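Local coordinates for protein NreA (Staphylococcus aureus subsp. aureus, PDB 6K2H) that probably binds nitrate through its GAF domain and acts in nitrate sensing, here carrying a substitution in the nitrate-binding site, at residues R76-N81 against R128-I133; A107-Y112 against F134-I139; K56-R61 against A94-S99. The protein carries 1 engineered substitution. One frame throughout, in Å; residues are numbered along the deposited sequence.

Contact 1 of 3, residues R76-N81 against R128-I133; sequences RMVIAN and RPLPKI
Val-78, on the short strand 77-79, meets Leu-130 and Ile-133 of the loop, and these three side chains form the close-packed part of the contact. The first torsion of Val-78 puts CG1 anti to the backbone N (chi1 177°), which turns this methyl outward between the two loop residues. Its CG1 lies 3.7 Å from Ile-133 CD1, the two side chains reaching toward each other tip to tip. The same CG1 stands 3.8 Å from Leu-130 CD1, but here the side chains meet at a slant. Leu-130 CD1 also lies over the strand's main chain, 4.2 Å from Ala-80 CA.

The flanks are more open: Arg-76 is exposed at one end, and a water bridges the backbones at the other. Ile-133 CG2 sits over one face of the guanidinium, offset toward its rim and 3.7 Å from Arg-76 NE, the two side chains crossing at about a right angle; this is apolar contact with a flat group. The water stands in place of a direct hydrogen bond, donating to Ala-80 O at 2.8 Å and accepting from Leu-130 N at 3.0 Å. The 206 Å² buried in total, mostly by exposed or half-exposed residues, fits a surface contact.

Side chains alternate along the strand: Val-78 faces the loop, whereas Met-77 and Ile-79 pack on helix 65-73. Met-77 and Ile-79 also bond through their backbones to Ala-107 and Val-105, making 77-79 an edge strand beside 104-112. Leu-130 touches Ala-104 of that same neighbour, and Asn-81 caps the helix that follows through a bond from Leu-84 N.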
loop_
_atom_site.group_PDB
_atom_site.type_symbol
_atom_site.label_atom_id
_atom_site.label_comp_id
_atom_site.label_asym_id
_atom_site.label_seq_id
_atom_site.Cartn_x
_atom_site.Cartn_y
_atom_site.Cartn_z
ATOM N N ARG A 76 -0.001 -9.856 5.432
ATOM C CA ARG A 76 0.322 -9.277 4.092
ATOM C C ARG A 76 -0.691 -9.756 3.056
ATOM O O ARG A 76 -1.337 -10.823 3.194
ATOM C CB ARG A 76 1.710 -9.590 3.669
ATOM C CG ARG A 76 2.032 -11.072 3.545
ATOM C CD ARG A 76 3.292 -11.205 2.707
ATOM N NE ARG A 76 3.961 -12.481 2.909
ATOM C CZ ARG A 76 3.547 -13.662 2.489
ATOM N NH1 ARG A 76 4.285 -14.735 2.792
ATOM N NH2 ARG A 76 2.420 -13.809 1.777
ATOM N N MET A 77 -0.841 -8.961 2.009
ATOM C CA MET A 77 -1.642 -9.356 0.839
ATOM C C MET A 77 -0.765 -9.269 -0.365
ATOM O O MET A 77 -0.048 -8.274 -0.540
ATOM C CB MET A 77 -2.801 -8.388 0.675
ATOM C CG MET A 77 -3.831 -8.437 1.747
ATOM S SD MET A 77 -5.278 -7.440 1.299
ATOM C CE MET A 77 -5.635 -8.104 -0.338
ATOM N N VAL A 78 -0.778 -10.301 -1.182
ATOM C CA VAL A 78 0.073 -10.364 -2.345
ATOM C C VAL A 78 -0.797 -10.636 -3.528
ATOM O O VAL A 78 -1.585 -11.599 -3.519
ATOM C CB VAL A 78 1.111 -11.460 -2.219
ATOM C CG1 VAL A 78 1.935 -11.539 -3.472
ATOM C CG2 VAL A 78 2.046 -11.256 -1.053
ATOM N N ILE A 79 -0.720 -9.777 -4.525
ATOM C CA ILE A 79 -1.385 -10.032 -5.802
ATOM C C ILE A 79 -0.370 -10.039 -6.936
ATOM O O ILE A 79 0.130 -8.978 -7.359
ATOM C CB ILE A 79 -2.509 -9.012 -6.054
ATOM C CG1 ILE A 79 -3.407 -8.922 -4.837
ATOM C CG2 ILE A 79 -3.203 -9.325 -7.357
ATOM C CD1 ILE A 79 -4.456 -7.862 -4.957
ATOM N N ALA A 80 -0.035 -11.216 -7.480
ATOM C CA ALA A 80 1.108 -11.313 -8.393
ATOM C C ALA A 80 0.743 -10.763 -9.778
ATOM O O ALA A 80 1.620 -10.378 -10.497
ATOM C CB ALA A 80 1.603 -12.763 -8.531
ATOM N N ASN A 81 -0.550 -10.820 -10.098
ATOM C CA ASN A 81 -1.109 -10.256 -11.316
ATOM C C ASN A 81 -2.543 -9.829 -11.109
ATOM O O ASN A 81 -3.449 -10.637 -10.943
ATOM C CB ASN A 81 -1.031 -11.193 -12.562
ATOM C CG ASN A 81 -1.497 -10.461 -13.822
ATOM O OD1 ASN A 81 -2.676 -10.384 -14.119
ATOM N ND2 ASN A 81 -0.593 -9.661 -14.376
ATOM N N ARG A 128 5.276 -5.709 -14.874
ATOM C CA ARG A 128 6.563 -6.031 -14.249
ATOM C C ARG A 128 6.223 -6.910 -13.030
ATOM O O ARG A 128 5.407 -6.565 -12.178
ATOM C CB ARG A 128 7.353 -4.807 -13.781
ATOM C CG ARG A 128 7.936 -3.920 -14.877
ATOM C CD ARG A 128 8.849 -2.828 -14.293
ATOM N NE ARG A 128 9.939 -3.472 -13.516
ATOM C CZ ARG A 128 10.425 -3.103 -12.334
ATOM N NH1 ARG A 128 11.361 -3.898 -11.717
ATOM N NH2 ARG A 128 10.002 -2.010 -11.725
ATOM N N PRO A 129 6.858 -8.067 -12.925
ATOM C CA PRO A 129 6.667 -8.886 -11.719
ATOM C C PRO A 129 7.225 -8.297 -10.402
ATOM O O PRO A 129 8.204 -7.473 -10.379
ATOM C CB PRO A 129 7.399 -10.198 -12.075
ATOM C CG PRO A 129 7.372 -10.223 -13.566
ATOM C CD PRO A 129 7.630 -8.784 -13.962
ATOM N N LEU A 130 6.631 -8.734 -9.314
ATOM C CA LEU A 130 7.114 -8.446 -7.990
ATOM C C LEU A 130 8.533 -9.036 -7.889
ATOM O O LEU A 130 8.687 -10.173 -8.164
ATOM C CB LEU A 130 6.245 -9.129 -6.960
ATOM C CG LEU A 130 4.780 -8.686 -6.879
ATOM C CD1 LEU A 130 4.038 -9.564 -5.891
ATOM C CD2 LEU A 130 4.655 -7.211 -6.536
ATOM N N PRO A 131 9.542 -8.252 -7.492
ATOM C CA PRO A 131 10.848 -8.911 -7.394
ATOM C C PRO A 131 10.933 -9.951 -6.319
ATOM O O PRO A 131 11.541 -10.949 -6.566
ATOM C CB PRO A 131 11.827 -7.753 -7.148
ATOM C CG PRO A 131 11.157 -6.542 -7.655
ATOM C CD PRO A 131 9.666 -6.820 -7.306
ATOM N N LYS A 132 10.392 -9.670 -5.121
ATOM C CA LYS A 132 10.558 -10.462 -3.910
ATOM C C LYS A 132 9.434 -10.149 -2.902
ATOM O O LYS A 132 9.027 -8.997 -2.754
ATOM C CB LYS A 132 11.893 -10.067 -3.309
ATOM C CG LYS A 132 12.199 -10.657 -2.006
ATOM C CD LYS A 132 13.626 -10.263 -1.561
ATOM C CE LYS A 132 13.993 -11.155 -0.456
ATOM N NZ LYS A 132 15.421 -10.928 -0.070
ATOM N N ILE A 133 8.937 -11.179 -2.230
ATOM C CA ILE A 133 7.852 -11.050 -1.221
ATOM C C ILE A 133 8.569 -10.876 0.128
ATOM O O ILE A 133 9.398 -11.713 0.458
ATOM C CB ILE A 133 7.083 -12.410 -1.228
ATOM C CG1 ILE A 133 6.500 -12.623 -2.621
ATOM C CG2 ILE A 133 5.981 -12.497 -0.202
ATOM C CD1 ILE A 133 5.631 -11.463 -3.099
HETATM O O HOH W 1 4.361 -10.638 -9.784
#

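Contact 2 of 3, residues A107-Y112 against F134-I139; sequences AVPLWY and FDNDDI
Asn-136, with CG beside its backbone N and anti to the carbonyl carbon (chi1 -70°), swings its amide off the first turn of the helix to the edge of the Trp-111 indole. OD1 lies near the ring plane, 3.0 Å from Trp-111 NE1, while the amide plane stands almost perpendicular to the indole, at 88°. The resulting N-H to oxygen bond is weak, being bent to 137°. The same OD1 lies 3.3 Å from Pro-109 CG, the asparagine side chain crossing the proline at about a right angle.

Ile-139 carries the apolar half. Its CG1 meets Val-108 CG2 end to end at 3.8 Å. Its other branch, CG2, reaches Leu-110 CD2 at 4.0 Å, the two side chains crossing at roughly a right angle. Together these contacts lay the C-terminal helix 136-140 against strand 104-112 of the antiparallel GAF-domain sheet. Ala-107 and Pro-109 also touch Val-70 of helix 65-73, so that helix packs on this strand as well.

The start of the C-terminal helix is fixed from within. Asp-138 OD2 accepts a nearly straight bond of 2.8 Å from Asp-135 N, the side-chain-to-backbone half of a capping box; the side chain of Asp-135, at the N-cap, makes no reciprocal bond.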
loop_
_atom_site.group_PDB
_atom_site.type_symbol
_atom_site.label_atom_id
_atom_site.label_comp_id
_atom_site.label_asym_id
_atom_site.label_seq_id
_atom_site.Cartn_x
_atom_site.Cartn_y
_atom_site.Cartn_z
ATOM N N ALA A 107 1.281 -5.775 -0.280
ATOM C CA ALA A 107 0.903 -4.864 0.803
ATOM C C ALA A 107 1.236 -5.508 2.154
ATOM O O ALA A 107 0.834 -6.628 2.423
ATOM C CB ALA A 107 -0.511 -4.554 0.739
ATOM N N VAL A 108 2.057 -4.800 2.919
ATOM C CA VAL A 108 2.540 -5.361 4.200
ATOM C C VAL A 108 2.155 -4.546 5.420
ATOM O O VAL A 108 2.154 -3.314 5.359
ATOM C CB VAL A 108 4.048 -5.535 4.151
ATOM C CG1 VAL A 108 4.469 -6.474 3.042
ATOM C CG2 VAL A 108 4.795 -4.203 4.039
ATOM N N PRO A 109 1.822 -5.208 6.544
ATOM C CA PRO A 109 1.476 -4.449 7.751
ATOM C C PRO A 109 2.706 -3.779 8.322
ATOM O O PRO A 109 3.852 -4.334 8.267
ATOM C CB PRO A 109 0.948 -5.506 8.681
ATOM C CG PRO A 109 1.592 -6.765 8.287
ATOM C CD PRO A 109 1.668 -6.661 6.764
ATOM N N LEU A 110 2.500 -2.591 8.859
ATOM C CA LEU A 110 3.543 -1.884 9.608
ATOM C C LEU A 110 3.194 -2.043 11.091
ATOM O O LEU A 110 2.061 -1.739 11.488
ATOM C CB LEU A 110 3.595 -0.436 9.222
ATOM C CG LEU A 110 4.070 -0.245 7.768
ATOM C CD1 LEU A 110 4.092 1.234 7.511
ATOM C CD2 LEU A 110 5.481 -0.780 7.532
ATOM N N TRP A 111 4.099 -2.666 11.836
ATOM C CA TRP A 111 3.875 -2.986 13.259
ATOM C C TRP A 111 4.662 -2.069 14.176
ATOM O O TRP A 111 5.819 -1.693 13.893
ATOM C CB TRP A 111 4.339 -4.406 13.566
ATOM C CG TRP A 111 3.596 -5.500 12.876
ATOM C CD1 TRP A 111 3.907 -6.113 11.675
ATOM C CD2 TRP A 111 2.392 -6.092 13.319
ATOM N NE1 TRP A 111 2.948 -7.053 11.380
ATOM C CE2 TRP A 111 2.029 -7.087 12.379
ATOM C CE3 TRP A 111 1.568 -5.875 14.405
ATOM C CZ2 TRP A 111 0.886 -7.842 12.512
ATOM C CZ3 TRP A 111 0.456 -6.698 14.588
ATOM C CH2 TRP A 111 0.116 -7.671 13.613
ATOM N N TYR A 112 4.069 -1.763 15.323
ATOM C CA TYR A 112 4.787 -1.115 16.415
ATOM C C TYR A 112 4.242 -1.666 17.725
ATOM O O TYR A 112 3.050 -1.551 17.950
ATOM C CB TYR A 112 4.601 0.376 16.339
ATOM C CG TYR A 112 5.487 1.054 17.346
ATOM C CD1 TYR A 112 6.881 0.847 17.328
ATOM C CD2 TYR A 112 4.965 1.866 18.336
ATOM C CE1 TYR A 112 7.698 1.444 18.240
ATOM C CE2 TYR A 112 5.809 2.485 19.257
ATOM C CZ TYR A 112 7.155 2.264 19.212
ATOM O OH TYR A 112 8.001 2.905 20.113
ATOM N N PHE A 134 8.267 -9.823 0.884
ATOM C CA PHE A 134 8.796 -9.587 2.216
ATOM C C PHE A 134 7.863 -10.003 3.343
ATOM O O PHE A 134 6.652 -9.814 3.269
ATOM C CB PHE A 134 9.082 -8.092 2.404
ATOM C CG PHE A 134 10.026 -7.564 1.396
ATOM C CD1 PHE A 134 11.272 -8.124 1.292
ATOM C CD2 PHE A 134 9.670 -6.530 0.544
ATOM C CE1 PHE A 134 12.176 -7.654 0.346
ATOM C CE2 PHE A 134 10.566 -6.046 -0.402
ATOM C CZ PHE A 134 11.815 -6.628 -0.511
ATOM N N ASP A 135 8.501 -10.541 4.376
ATOM C CA ASP A 135 7.911 -10.908 5.662
ATOM C C ASP A 135 7.833 -9.708 6.554
ATOM O O ASP A 135 8.423 -8.685 6.243
ATOM C CB ASP A 135 8.866 -11.881 6.410
ATOM C CG ASP A 135 8.350 -13.238 6.486
ATOM O OD1 ASP A 135 9.177 -14.118 6.766
ATOM O OD2 ASP A 135 7.141 -13.447 6.288
ATOM N N ASN A 136 7.192 -9.884 7.708
ATOM C CA ASN A 136 7.249 -8.903 8.796
ATOM C C ASN A 136 8.666 -8.708 9.281
ATOM O O ASN A 136 9.092 -7.594 9.551
ATOM C CB ASN A 136 6.406 -9.350 10.010
ATOM C CG ASN A 136 4.910 -9.314 9.761
ATOM O OD1 ASN A 136 4.387 -8.418 9.108
ATOM N ND2 ASN A 136 4.203 -10.275 10.354
ATOM N N ASP A 137 9.389 -9.813 9.446
ATOM C CA ASP A 137 10.803 -9.739 9.832
ATOM C C ASP A 137 11.591 -8.912 8.792
ATOM O O ASP A 137 12.353 -8.002 9.143
ATOM C CB ASP A 137 11.401 -11.152 10.052
ATOM C CG ASP A 137 10.481 -12.083 10.926
ATOM O OD1 ASP A 137 9.559 -11.612 11.658
ATOM O OD2 ASP A 137 10.680 -13.311 10.854
ATOM N N ASP A 138 11.318 -9.128 7.502
ATOM C CA ASP A 138 12.071 -8.405 6.444
ATOM C C ASP A 138 11.807 -6.906 6.512
ATOM O O ASP A 138 12.726 -6.071 6.468
ATOM C CB ASP A 138 11.690 -8.919 5.068
ATOM C CG ASP A 138 12.006 -10.399 4.866
ATOM O OD1 ASP A 138 13.040 -10.862 5.397
ATOM O OD2 ASP A 138 11.207 -11.079 4.154
ATOM N N ILE A 139 10.534 -6.567 6.644
ATOM C CA ILE A 139 10.166 -5.139 6.723
ATOM C C ILE A 139 10.740 -4.460 7.953
ATOM O O ILE A 139 11.127 -3.324 7.857
ATOM C CB ILE A 139 8.655 -4.947 6.713
ATOM C CG1 ILE A 139 8.058 -5.592 5.457
ATOM C CG2 ILE A 139 8.294 -3.460 6.753
ATOM C CD1 ILE A 139 8.558 -5.061 4.143
HETATM O O HOH W 2 5.134 -6.645 7.604
#

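Contact 3 of 3, residues K56-R61 against A94-S99; sequences KLIILR and APILLS. Engineered in segment 94-99: Ala-94 (natural residue Tyr). With EDO (1,2-ethanediol), chain B.
Ile-58 and Pro-95 lie slantwise across one another, with Ile-58 CG2 3.9 Å from Pro-95 CG. Ile-58 holds CG2 anti to its backbone N and CG1 anti to the carbonyl carbon (chi1 -66°), which sets CG2 against the proline ring while CG1 carries CD1 past it to the backbone beyond, 3.6 Å from Ile-96 N. There it also meets Ile-96 CD1 at 4.1 Å. Leu-60 approaches Pro-95 differently: the two side chains slide past each other in opposite directions, and Leu-60 CD2 comes within 4.1 Å of Pro-95 CD. The segments meet through apolar packing, with no direct hydrogen bond between them, and Ile-58 and Leu-60 both pack on Trp-44.

Within the GAF fold this is where the loop ahead of helix 65-73 meets the segment leading into helix 96-99, and the two line a small pocket. The engineered Ala-94 (Tyr in the natural protein) lies at this pocket, consistent with its being the nitrate site. A 1,2-ethanediol, probably from the crystallisation liquor, occupies it, hydrogen-bonded to Trp-44 NE1 and Ala-67 N. Leu-60 CD1 lies 3.4 Å from its O2. The approach of Ile-96 N to O1, 2.5 Å, is doubtfully short.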
loop_
_atom_site.group_PDB
_atom_site.type_symbol
_atom_site.label_atom_id
_atom_site.label_comp_id
_atom_site.label_asym_id
_atom_site.label_seq_id
_atom_site.Cartn_x
_atom_site.Cartn_y
_atom_site.Cartn_z
ATOM N N LYS A 56 -5.204 10.938 -3.257
ATOM C CA LYS A 56 -5.741 11.760 -2.177
ATOM C C LYS A 56 -7.249 11.748 -2.058
ATOM O O LYS A 56 -7.757 12.061 -0.975
ATOM C CB LYS A 56 -5.254 13.208 -2.239
ATOM C CG LYS A 56 -3.755 13.348 -2.271
ATOM C CD LYS A 56 -3.342 14.784 -2.366
ATOM C CE LYS A 56 -1.841 14.848 -2.539
ATOM N NZ LYS A 56 -1.319 16.217 -2.711
ATOM N N LEU A 57 -7.961 11.324 -3.090
ATOM C CA LEU A 57 -9.436 11.237 -3.065
ATOM C C LEU A 57 -9.919 9.927 -2.421
ATOM O O LEU A 57 -11.090 9.762 -2.118
ATOM C CB LEU A 57 -9.954 11.347 -4.500
ATOM C CG LEU A 57 -9.384 12.582 -5.228
ATOM C CD1 LEU A 57 -9.926 12.628 -6.639
ATOM C CD2 LEU A 57 -9.663 13.882 -4.462
ATOM N N ILE A 58 -8.997 9.008 -2.138
ATOM C CA ILE A 58 -9.404 7.679 -1.692
ATOM C C ILE A 58 -9.655 7.676 -0.188
ATOM O O ILE A 58 -8.775 8.122 0.629
ATOM C CB ILE A 58 -8.294 6.666 -2.050
ATOM C CG1 ILE A 58 -8.192 6.569 -3.599
ATOM C CG2 ILE A 58 -8.536 5.294 -1.400
ATOM C CD1 ILE A 58 -6.960 5.826 -4.105
ATOM N N ILE A 59 -10.829 7.162 0.202
ATOM C CA ILE A 59 -11.183 7.081 1.612
ATOM C C ILE A 59 -11.486 5.660 1.939
ATOM O O ILE A 59 -12.467 5.092 1.452
ATOM C CB ILE A 59 -12.422 7.975 1.928
ATOM C CG1 ILE A 59 -12.135 9.432 1.601
ATOM C CG2 ILE A 59 -12.795 7.900 3.418
ATOM C CD1 ILE A 59 -13.383 10.284 1.470
ATOM N N LEU A 60 -10.681 5.038 2.797
ATOM C CA LEU A 60 -10.908 3.618 3.113
ATOM C C LEU A 60 -11.339 3.344 4.528
ATOM O O LEU A 60 -11.049 4.095 5.396
ATOM C CB LEU A 60 -9.661 2.813 2.869
ATOM C CG LEU A 60 -9.084 2.879 1.453
ATOM C CD1 LEU A 60 -7.632 2.435 1.517
ATOM C CD2 LEU A 60 -9.982 2.073 0.528
ATOM N N ARG A 61 -11.969 2.191 4.762
ATOM C CA ARG A 61 -12.373 1.804 6.136
ATOM C C ARG A 61 -11.700 0.515 6.507
ATOM O O ARG A 61 -11.312 -0.283 5.637
ATOM C CB ARG A 61 -13.891 1.640 6.241
ATOM C CG ARG A 61 -14.637 2.800 6.901
ATOM C CD ARG A 61 -14.380 4.110 6.199
ATOM N NE ARG A 61 -15.285 5.193 6.587
ATOM C CZ ARG A 61 -15.261 5.861 7.745
ATOM N NH1 ARG A 61 -16.134 6.846 7.932
ATOM N NH2 ARG A 61 -14.389 5.573 8.719
ATOM N N ALA A 94 -10.226 -1.717 -4.149
ATOM C CA ALA A 94 -8.889 -1.298 -3.744
ATOM C C ALA A 94 -8.464 -0.175 -4.712
ATOM O O ALA A 94 -7.692 -0.452 -5.608
ATOM C CB ALA A 94 -7.959 -2.501 -3.886
ATOM N N PRO A 95 -9.080 0.997 -4.589
ATOM C CA PRO A 95 -9.028 2.010 -5.618
ATOM C C PRO A 95 -7.632 2.486 -6.002
ATOM O O PRO A 95 -7.462 2.985 -7.102
ATOM C CB PRO A 95 -9.848 3.174 -5.078
ATOM C CG PRO A 95 -10.314 2.809 -3.768
ATOM C CD PRO A 95 -10.016 1.371 -3.515
ATOM N N ILE A 96 -6.643 2.351 -5.134
ATOM C CA ILE A 96 -5.273 2.738 -5.590
ATOM C C ILE A 96 -4.835 1.924 -6.796
ATOM O O ILE A 96 -4.089 2.361 -7.660
ATOM C CB ILE A 96 -4.269 2.632 -4.414
ATOM C CG1 ILE A 96 -2.959 3.311 -4.734
ATOM C CG2 ILE A 96 -3.997 1.181 -4.050
ATOM C CD1 ILE A 96 -3.064 4.765 -4.798
ATOM N N LEU A 97 -5.309 0.674 -6.930
ATOM C CA LEU A 97 -5.032 -0.056 -8.164
ATOM C C LEU A 97 -5.539 0.601 -9.474
ATOM O O LEU A 97 -4.923 0.475 -10.472
ATOM C CB LEU A 97 -5.691 -1.449 -8.098
ATOM C CG LEU A 97 -5.317 -2.346 -6.965
ATOM C CD1 LEU A 97 -6.171 -3.617 -7.037
ATOM C CD2 LEU A 97 -3.899 -2.695 -6.998
ATOM N N LEU A 98 -6.660 1.294 -9.404
ATOM C CA LEU A 98 -7.201 2.029 -10.533
ATOM C C LEU A 98 -6.425 3.326 -10.792
ATOM O O LEU A 98 -6.054 3.574 -11.895
ATOM C CB LEU A 98 -8.654 2.402 -10.302
ATOM C CG LEU A 98 -9.650 1.233 -10.295
ATOM C CD1 LEU A 98 -10.991 1.847 -9.922
ATOM C CD2 LEU A 98 -9.713 0.651 -11.684
ATOM N N SER A 99 -6.229 4.139 -9.779
ATOM C CA SER A 99 -5.652 5.478 -9.984
ATOM C C SER A 99 -4.196 5.367 -10.396
ATOM O O SER A 99 -3.732 6.197 -11.173
ATOM C CB SER A 99 -5.833 6.341 -8.731
ATOM O OG SER A 99 -4.992 6.005 -7.621
HETATM C C1 EDO B . -6.952 1.359 -1.697
HETATM O O1 EDO B . -6.573 2.022 -2.692
HETATM C C2 EDO B . -6.539 0.046 -1.670
HETATM O O2 EDO B . -6.676 -0.199 -0.344
#

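From the N terminus, contact 3 opens first, at 56-61, and closes at 94-99 round a loop that holds helix 65-73 and strand 77-79. Contact 1 starts inside that loop, at 76-81, and closes far outside it at 128-133, so the two cross. Contact 2 begins at 107-112, after contact 3 has closed, and ends at 134-139, just past contact 1, which it crosses in turn. Contacts 1 and 2 adjoin on the neighbouring strands 77-79 and 104-112. Contact 3 stands apart, about 19 Å from contact 1 and about 21 Å from contact 2 between centres, and joins the loop between strand 42-48 and helix 65-73 to the region of helix 96-99.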